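Local coordinates for protein purine nucleoside phosphorylase (Thermus thermophilus, PDB 1ODK) that probably catalyses the reversible phosphorolysis of purine nucleosides to the free base and ribose 1-phosphate, working as a hexamer, at residues B[31-36]-B[51-56]; B[17-22]-B[83-88]. All blocks are in the same frame, centred on the assembly; numbering follows the deposited sequence.

Contact 1: residues B[31-36]-B[51-56]; sequences KTFLQN and GLYKGV
L34 lies across the backbone of 51-53, just where helix 23-33 ends and the chain straightens toward strand 37-41. Its side chain can be followed outward. CB sits near L52 O and G51 CA. CG stands beside the backbone N, anti to the carbonyl carbon (chi1 -52°), and chi2 near 180° turns CD1 to G51 and CD2 to Y53. CD1 rests on the backbone of G51, 3.7 Å from G51 N. L34 CD2 reaches Y53 CB at 3.9 Å, and the two side chains cross at about a right angle. V58 and V60 of the neighbouring strand 56-61 also touch L34. Next to it, Q35 and L52 form an antiparallel hydrogen-bonded pair. Q35 N donates a hydrogen bond to L52 O at 2.9 Å, and L52 N donates one to Q35 O at 3.0 Å. Both bonds are nearly straight. L34 CA adds a CH...O contact to L52 O. Y53 turns its ring so that F33 O meets it at the edge, in plane, 3.6 Å from Y53 CD1. K54 CG lies over the centre of one ring face. The ring hydroxyl bonds E230 of helix 214-233, and that helix also packs on F33. An alanine in place of L34 would take away CG and both methyls and would probably leave a gap between G51, Y53 and strand 56-61. G51 has no side chain, and a CB there would clash with L34 CB and Q35 O. The chemistry implies two backbone bonds joining the chain just after the helix to strand 48-53, with leucine and tyrosine carbon packed on the buried side.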
loop_
_atom_site.group_PDB
_atom_site.type_symbol
_atom_site.label_atom_id
_atom_site.label_comp_id
_atom_site.label_asym_id
_atom_site.label_seq_id
_atom_site.Cartn_x
_atom_site.Cartn_y
_atom_site.Cartn_z
ATOM N N LYS B 31 -25.694 36.242 9.731
ATOM C CA LYS B 31 -26.171 37.616 9.820
ATOM C C LYS B 31 -26.747 38.163 8.519
ATOM O O LYS B 31 -27.695 38.951 8.538
ATOM C CB LYS B 31 -25.035 38.523 10.304
ATOM C CG LYS B 31 -24.691 38.320 11.774
ATOM C CD LYS B 31 -23.455 39.099 12.194
ATOM C CE LYS B 31 -23.377 39.214 13.713
ATOM N NZ LYS B 31 -23.542 37.892 14.382
ATOM N N THR B 32 -26.187 37.736 7.392
ATOM C CA THR B 32 -26.629 38.205 6.084
ATOM C C THR B 32 -27.891 37.534 5.533
ATOM O O THR B 32 -28.746 38.203 4.949
ATOM C CB THR B 32 -25.501 38.040 5.034
ATOM O OG1 THR B 32 -24.362 38.810 5.431
ATOM C CG2 THR B 32 -25.963 38.508 3.666
ATOM N N PHE B 33 -28.015 36.225 5.728
ATOM C CA PHE B 33 -29.154 35.488 5.188
ATOM C C PHE B 33 -30.234 35.005 6.149
ATOM O O PHE B 33 -31.366 34.757 5.730
ATOM C CB PHE B 33 -28.657 34.261 4.409
ATOM C CG PHE B 33 -27.812 34.592 3.215
ATOM C CD1 PHE B 33 -26.458 34.882 3.359
ATOM C CD2 PHE B 33 -28.370 34.605 1.938
ATOM C CE1 PHE B 33 -25.670 35.176 2.249
ATOM C CE2 PHE B 33 -27.590 34.899 0.818
ATOM C CZ PHE B 33 -26.237 35.185 0.975
ATOM N N LEU B 34 -29.904 34.861 7.425
ATOM C CA LEU B 34 -30.875 34.335 8.374
ATOM C C LEU B 34 -31.619 35.348 9.227
ATOM O O LEU B 34 -31.102 36.413 9.550
ATOM C CB LEU B 34 -30.192 33.328 9.305
ATOM C CG LEU B 34 -29.392 32.198 8.646
ATOM C CD1 LEU B 34 -28.818 31.302 9.725
ATOM C CD2 LEU B 34 -30.280 31.400 7.710
ATOM N N GLN B 35 -32.847 34.986 9.587
ATOM C CA GLN B 35 -33.683 35.809 10.452
ATOM C C GLN B 35 -33.503 35.229 11.854
ATOM O O GLN B 35 -33.396 34.010 12.016
ATOM C CB GLN B 35 -35.159 35.705 10.044
ATOM C CG GLN B 35 -35.453 36.130 8.613
ATOM C CD GLN B 35 -34.922 37.514 8.292
ATOM O OE1 GLN B 35 -35.231 38.485 8.982
ATOM N NE2 GLN B 35 -34.118 37.611 7.237
ATOM N N ASN B 36 -33.460 36.097 12.861
ATOM C CA ASN B 36 -33.298 35.658 14.248
ATOM C C ASN B 36 -32.096 34.728 14.462
ATOM O O ASN B 36 -32.218 33.701 15.130
ATOM C CB ASN B 36 -34.564 34.938 14.722
ATOM C CG ASN B 36 -35.805 35.813 14.652
ATOM O OD1 ASN B 36 -36.912 35.344 14.909
ATOM N ND2 ASN B 36 -35.627 37.085 14.312
ATOM N N GLY B 51 -30.868 29.888 12.518
ATOM C CA GLY B 51 -31.807 30.958 12.262
ATOM C C GLY B 51 -32.862 30.425 11.322
ATOM O O GLY B 51 -32.952 29.215 11.120
ATOM N N LEU B 52 -33.658 31.318 10.752
ATOM C CA LEU B 52 -34.700 30.908 9.829
ATOM C C LEU B 52 -34.429 31.498 8.456
ATOM O O LEU B 52 -34.051 32.662 8.335
ATOM C CB LEU B 52 -36.075 31.364 10.343
ATOM C CG LEU B 52 -36.594 30.648 11.598
ATOM C CD1 LEU B 52 -37.779 31.392 12.186
ATOM C CD2 LEU B 52 -36.986 29.229 11.248
ATOM N N TYR B 53 -34.597 30.680 7.423
ATOM C CA TYR B 53 -34.396 31.137 6.057
ATOM C C TYR B 53 -35.694 30.886 5.309
ATOM O O TYR B 53 -36.073 29.738 5.084
ATOM C CB TYR B 53 -33.259 30.366 5.381
ATOM C CG TYR B 53 -33.024 30.808 3.954
ATOM C CD1 TYR B 53 -32.498 32.068 3.676
ATOM C CD2 TYR B 53 -33.361 29.980 2.882
ATOM C CE1 TYR B 53 -32.312 32.499 2.365
ATOM C CE2 TYR B 53 -33.179 30.401 1.562
ATOM C CZ TYR B 53 -32.656 31.659 1.314
ATOM O OH TYR B 53 -32.468 32.080 0.022
ATOM N N LYS B 54 -36.375 31.960 4.923
ATOM C CA LYS B 54 -37.645 31.839 4.225
ATOM C C LYS B 54 -38.588 30.927 5.005
ATOM O O LYS B 54 -39.274 30.066 4.439
ATOM C CB LYS B 54 -37.421 31.324 2.799
ATOM C CG LYS B 54 -36.637 32.316 1.947
ATOM C CD LYS B 54 -36.511 31.869 0.500
ATOM C CE LYS B 54 -35.842 32.943 -0.345
ATOM N NZ LYS B 54 -35.722 32.540 -1.779
ATOM N N GLY B 55 -38.589 31.127 6.324
ATOM C CA GLY B 55 -39.443 30.371 7.222
ATOM C C GLY B 55 -38.983 28.984 7.619
ATOM O O GLY B 55 -39.654 28.312 8.404
ATOM N N VAL B 56 -37.840 28.549 7.094
ATOM C CA VAL B 56 -37.331 27.216 7.400
ATOM C C VAL B 56 -36.078 27.279 8.264
ATOM O O VAL B 56 -35.159 28.036 7.973
ATOM C CB VAL B 56 -36.994 26.448 6.100
ATOM C CG1 VAL B 56 -36.488 25.049 6.434
ATOM C CG2 VAL B 56 -38.231 26.379 5.201
#

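Contact 2: residues B[17-22]-B[83-88]; sequences VLLPGD and RVLVRV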
loop_
_atom_site.group_PDB
_atom_site.type_symbol
_atom_site.label_atom_id
_atom_site.label_comp_id
_atom_site.label_asym_id
_atom_site.label_seq_id
_atom_site.Cartn_x
_atom_site.Cartn_y
_atom_site.Cartn_z
ATOM N N VAL B 17 -28.279 22.126 7.449
ATOM C CA VAL B 17 -27.091 22.849 7.893
ATOM C C VAL B 17 -26.091 23.179 6.787
ATOM O O VAL B 17 -25.827 22.345 5.924
ATOM C CB VAL B 17 -26.320 22.003 8.942
ATOM C CG1 VAL B 17 -25.261 22.851 9.634
ATOM C CG2 VAL B 17 -27.293 21.387 9.939
ATOM N N LEU B 18 -25.541 24.393 6.817
ATOM C CA LEU B 18 -24.510 24.782 5.855
ATOM C C LEU B 18 -23.194 24.628 6.621
ATOM O O LEU B 18 -23.126 24.950 7.810
ATOM C CB LEU B 18 -24.664 26.235 5.393
ATOM C CG LEU B 18 -25.895 26.643 4.574
ATOM C CD1 LEU B 18 -25.570 27.924 3.807
ATOM C CD2 LEU B 18 -26.293 25.545 3.607
ATOM N N LEU B 19 -22.159 24.143 5.939
ATOM C CA LEU B 19 -20.863 23.918 6.565
ATOM C C LEU B 19 -19.700 24.719 5.986
ATOM O O LEU B 19 -18.937 24.205 5.165
ATOM C CB LEU B 19 -20.503 22.426 6.487
ATOM C CG LEU B 19 -21.445 21.427 7.164
ATOM C CD1 LEU B 19 -21.016 19.998 6.850
ATOM C CD2 LEU B 19 -21.440 21.663 8.663
ATOM N N PRO B 20 -19.553 25.993 6.382
ATOM C CA PRO B 20 -18.414 26.727 5.824
ATOM C C PRO B 20 -17.184 26.310 6.637
ATOM O O PRO B 20 -17.328 25.803 7.745
ATOM C CB PRO B 20 -18.799 28.188 6.046
ATOM C CG PRO B 20 -19.622 28.131 7.314
ATOM C CD PRO B 20 -20.463 26.886 7.122
ATOM N N GLY B 21 -15.985 26.495 6.096
ATOM C CA GLY B 21 -14.800 26.113 6.852
ATOM C C GLY B 21 -14.337 27.230 7.774
ATOM O O GLY B 21 -13.847 26.999 8.881
ATOM N N ASP B 22 -14.527 28.457 7.307
ATOM C CA ASP B 22 -14.119 29.670 8.014
ATOM C C ASP B 22 -15.200 30.222 8.966
ATOM O O ASP B 22 -16.313 30.527 8.541
ATOM C CB ASP B 22 -13.748 30.706 6.947
ATOM C CG ASP B 22 -13.363 32.050 7.521
ATOM O OD1 ASP B 22 -13.345 32.222 8.760
ATOM O OD2 ASP B 22 -13.070 32.947 6.706
ATOM N N ARG B 83 -29.566 16.563 9.425
ATOM C CA ARG B 83 -30.011 15.571 8.448
ATOM C C ARG B 83 -29.588 15.905 7.021
ATOM O O ARG B 83 -29.391 15.011 6.198
ATOM C CB ARG B 83 -31.535 15.437 8.514
ATOM C CG ARG B 83 -32.022 14.903 9.848
ATOM C CD ARG B 83 -31.635 13.438 10.014
ATOM N NE ARG B 83 -31.427 13.069 11.413
ATOM C CZ ARG B 83 -32.314 13.253 12.387
ATOM N NH1 ARG B 83 -33.491 13.809 12.126
ATOM N NH2 ARG B 83 -32.018 12.887 13.629
ATOM N N VAL B 84 -29.466 17.197 6.736
ATOM C CA VAL B 84 -29.053 17.674 5.423
ATOM C C VAL B 84 -27.881 18.626 5.654
ATOM O O VAL B 84 -28.046 19.689 6.250
ATOM C CB VAL B 84 -30.208 18.419 4.714
ATOM C CG1 VAL B 84 -29.753 18.920 3.358
ATOM C CG2 VAL B 84 -31.408 17.485 4.558
ATOM N N LEU B 85 -26.696 18.240 5.187
ATOM C CA LEU B 85 -25.510 19.063 5.392
ATOM C C LEU B 85 -24.813 19.416 4.092
ATOM O O LEU B 85 -24.368 18.534 3.352
ATOM C CB LEU B 85 -24.524 18.346 6.324
ATOM C CG LEU B 85 -25.091 17.878 7.667
ATOM C CD1 LEU B 85 -25.842 16.572 7.465
ATOM C CD2 LEU B 85 -23.969 17.668 8.672
ATOM N N VAL B 86 -24.709 20.713 3.824
ATOM C CA VAL B 86 -24.075 21.176 2.600
ATOM C C VAL B 86 -22.828 22.003 2.865
ATOM O O VAL B 86 -22.891 23.084 3.459
ATOM C CB VAL B 86 -25.067 22.006 1.741
ATOM C CG1 VAL B 86 -24.366 22.563 0.500
ATOM C CG2 VAL B 86 -26.249 21.130 1.331
ATOM N N ARG B 87 -21.685 21.479 2.438
ATOM C CA ARG B 87 -20.437 22.202 2.598
ATOM C C ARG B 87 -20.402 23.356 1.606
ATOM O O ARG B 87 -20.782 23.206 0.445
ATOM C CB ARG B 87 -19.228 21.286 2.343
ATOM C CG ARG B 87 -17.909 22.052 2.140
ATOM C CD ARG B 87 -16.694 21.128 2.142
ATOM N NE ARG B 87 -15.547 21.715 1.441
ATOM C CZ ARG B 87 -14.906 22.815 1.822
ATOM N NH1 ARG B 87 -15.286 23.470 2.915
ATOM N NH2 ARG B 87 -13.891 23.269 1.097
ATOM N N VAL B 88 -19.979 24.518 2.084
ATOM C CA VAL B 88 -19.829 25.687 1.234
ATOM C C VAL B 88 -18.428 26.179 1.548
ATOM O O VAL B 88 -18.113 26.504 2.693
ATOM C CB VAL B 88 -20.865 26.798 1.548
ATOM C CG1 VAL B 88 -22.246 26.362 1.077
ATOM C CG2 VAL B 88 -20.881 27.114 3.042
HETATM O O HOH W 1 -16.456 22.982 5.221
#
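L19 and L85 meet at the apolar centre, on the same face of the sheet. L19 CD1 comes within 3.9 Å of L85 CB, the two side chains crossing at a slant. L77 of helix 67-79 packs on both. On the other face L18 and V86 lie side by side, with L18 CD2 4.2 Å from V86 CB, and P20 and V88 do likewise. V88 CG2 stands between its own backbone N and carbonyl carbon (chi1 -72° for CG1), which sets it against the proline, 3.8 Å from P20 CB. Helix 214-233 closes this face. The strands run parallel, as in the alpha/beta fold of the phosphorylase superfamily, at 27° to each other. Their ladder starts with V17 N bonded to V84 O at 2.7 Å. V86 N then bonds V17 O, and L19 N bonds V86 O. The last rung, V88 N to L19 O, is long at 3.3 Å. A water donates a hydrogen bond to L19 O and accepts one from R87 NH1 at 2.6 Å. R87 extends from CG to NE, and its guanidinium forms salt bridges with E179 through NE and E181 through NH2.

In the fold
From the N terminus, strand 16-20 supplies the first half of contact 2. The chain then runs through helix 23-33, whose end begins contact 1. Strands 37-41 and 48-53 follow, and contact 1 closes this short loop of 14 residues. Strand 56-61 and helix 67-79 come next, before strand 84-93 returns beside strand 16-20 and contact 2 closes a loop of 60 residues. The smaller loop lies wholly within the larger one, so the two nest and do not cross. The centres of contacts 1 and 2 are about 15 Å apart, and the two do not touch. Contact 1 ties the helix end to an outlying part of the sheet, contact 2 joins two strands near the chain centre, and helix 214-233 reaches both.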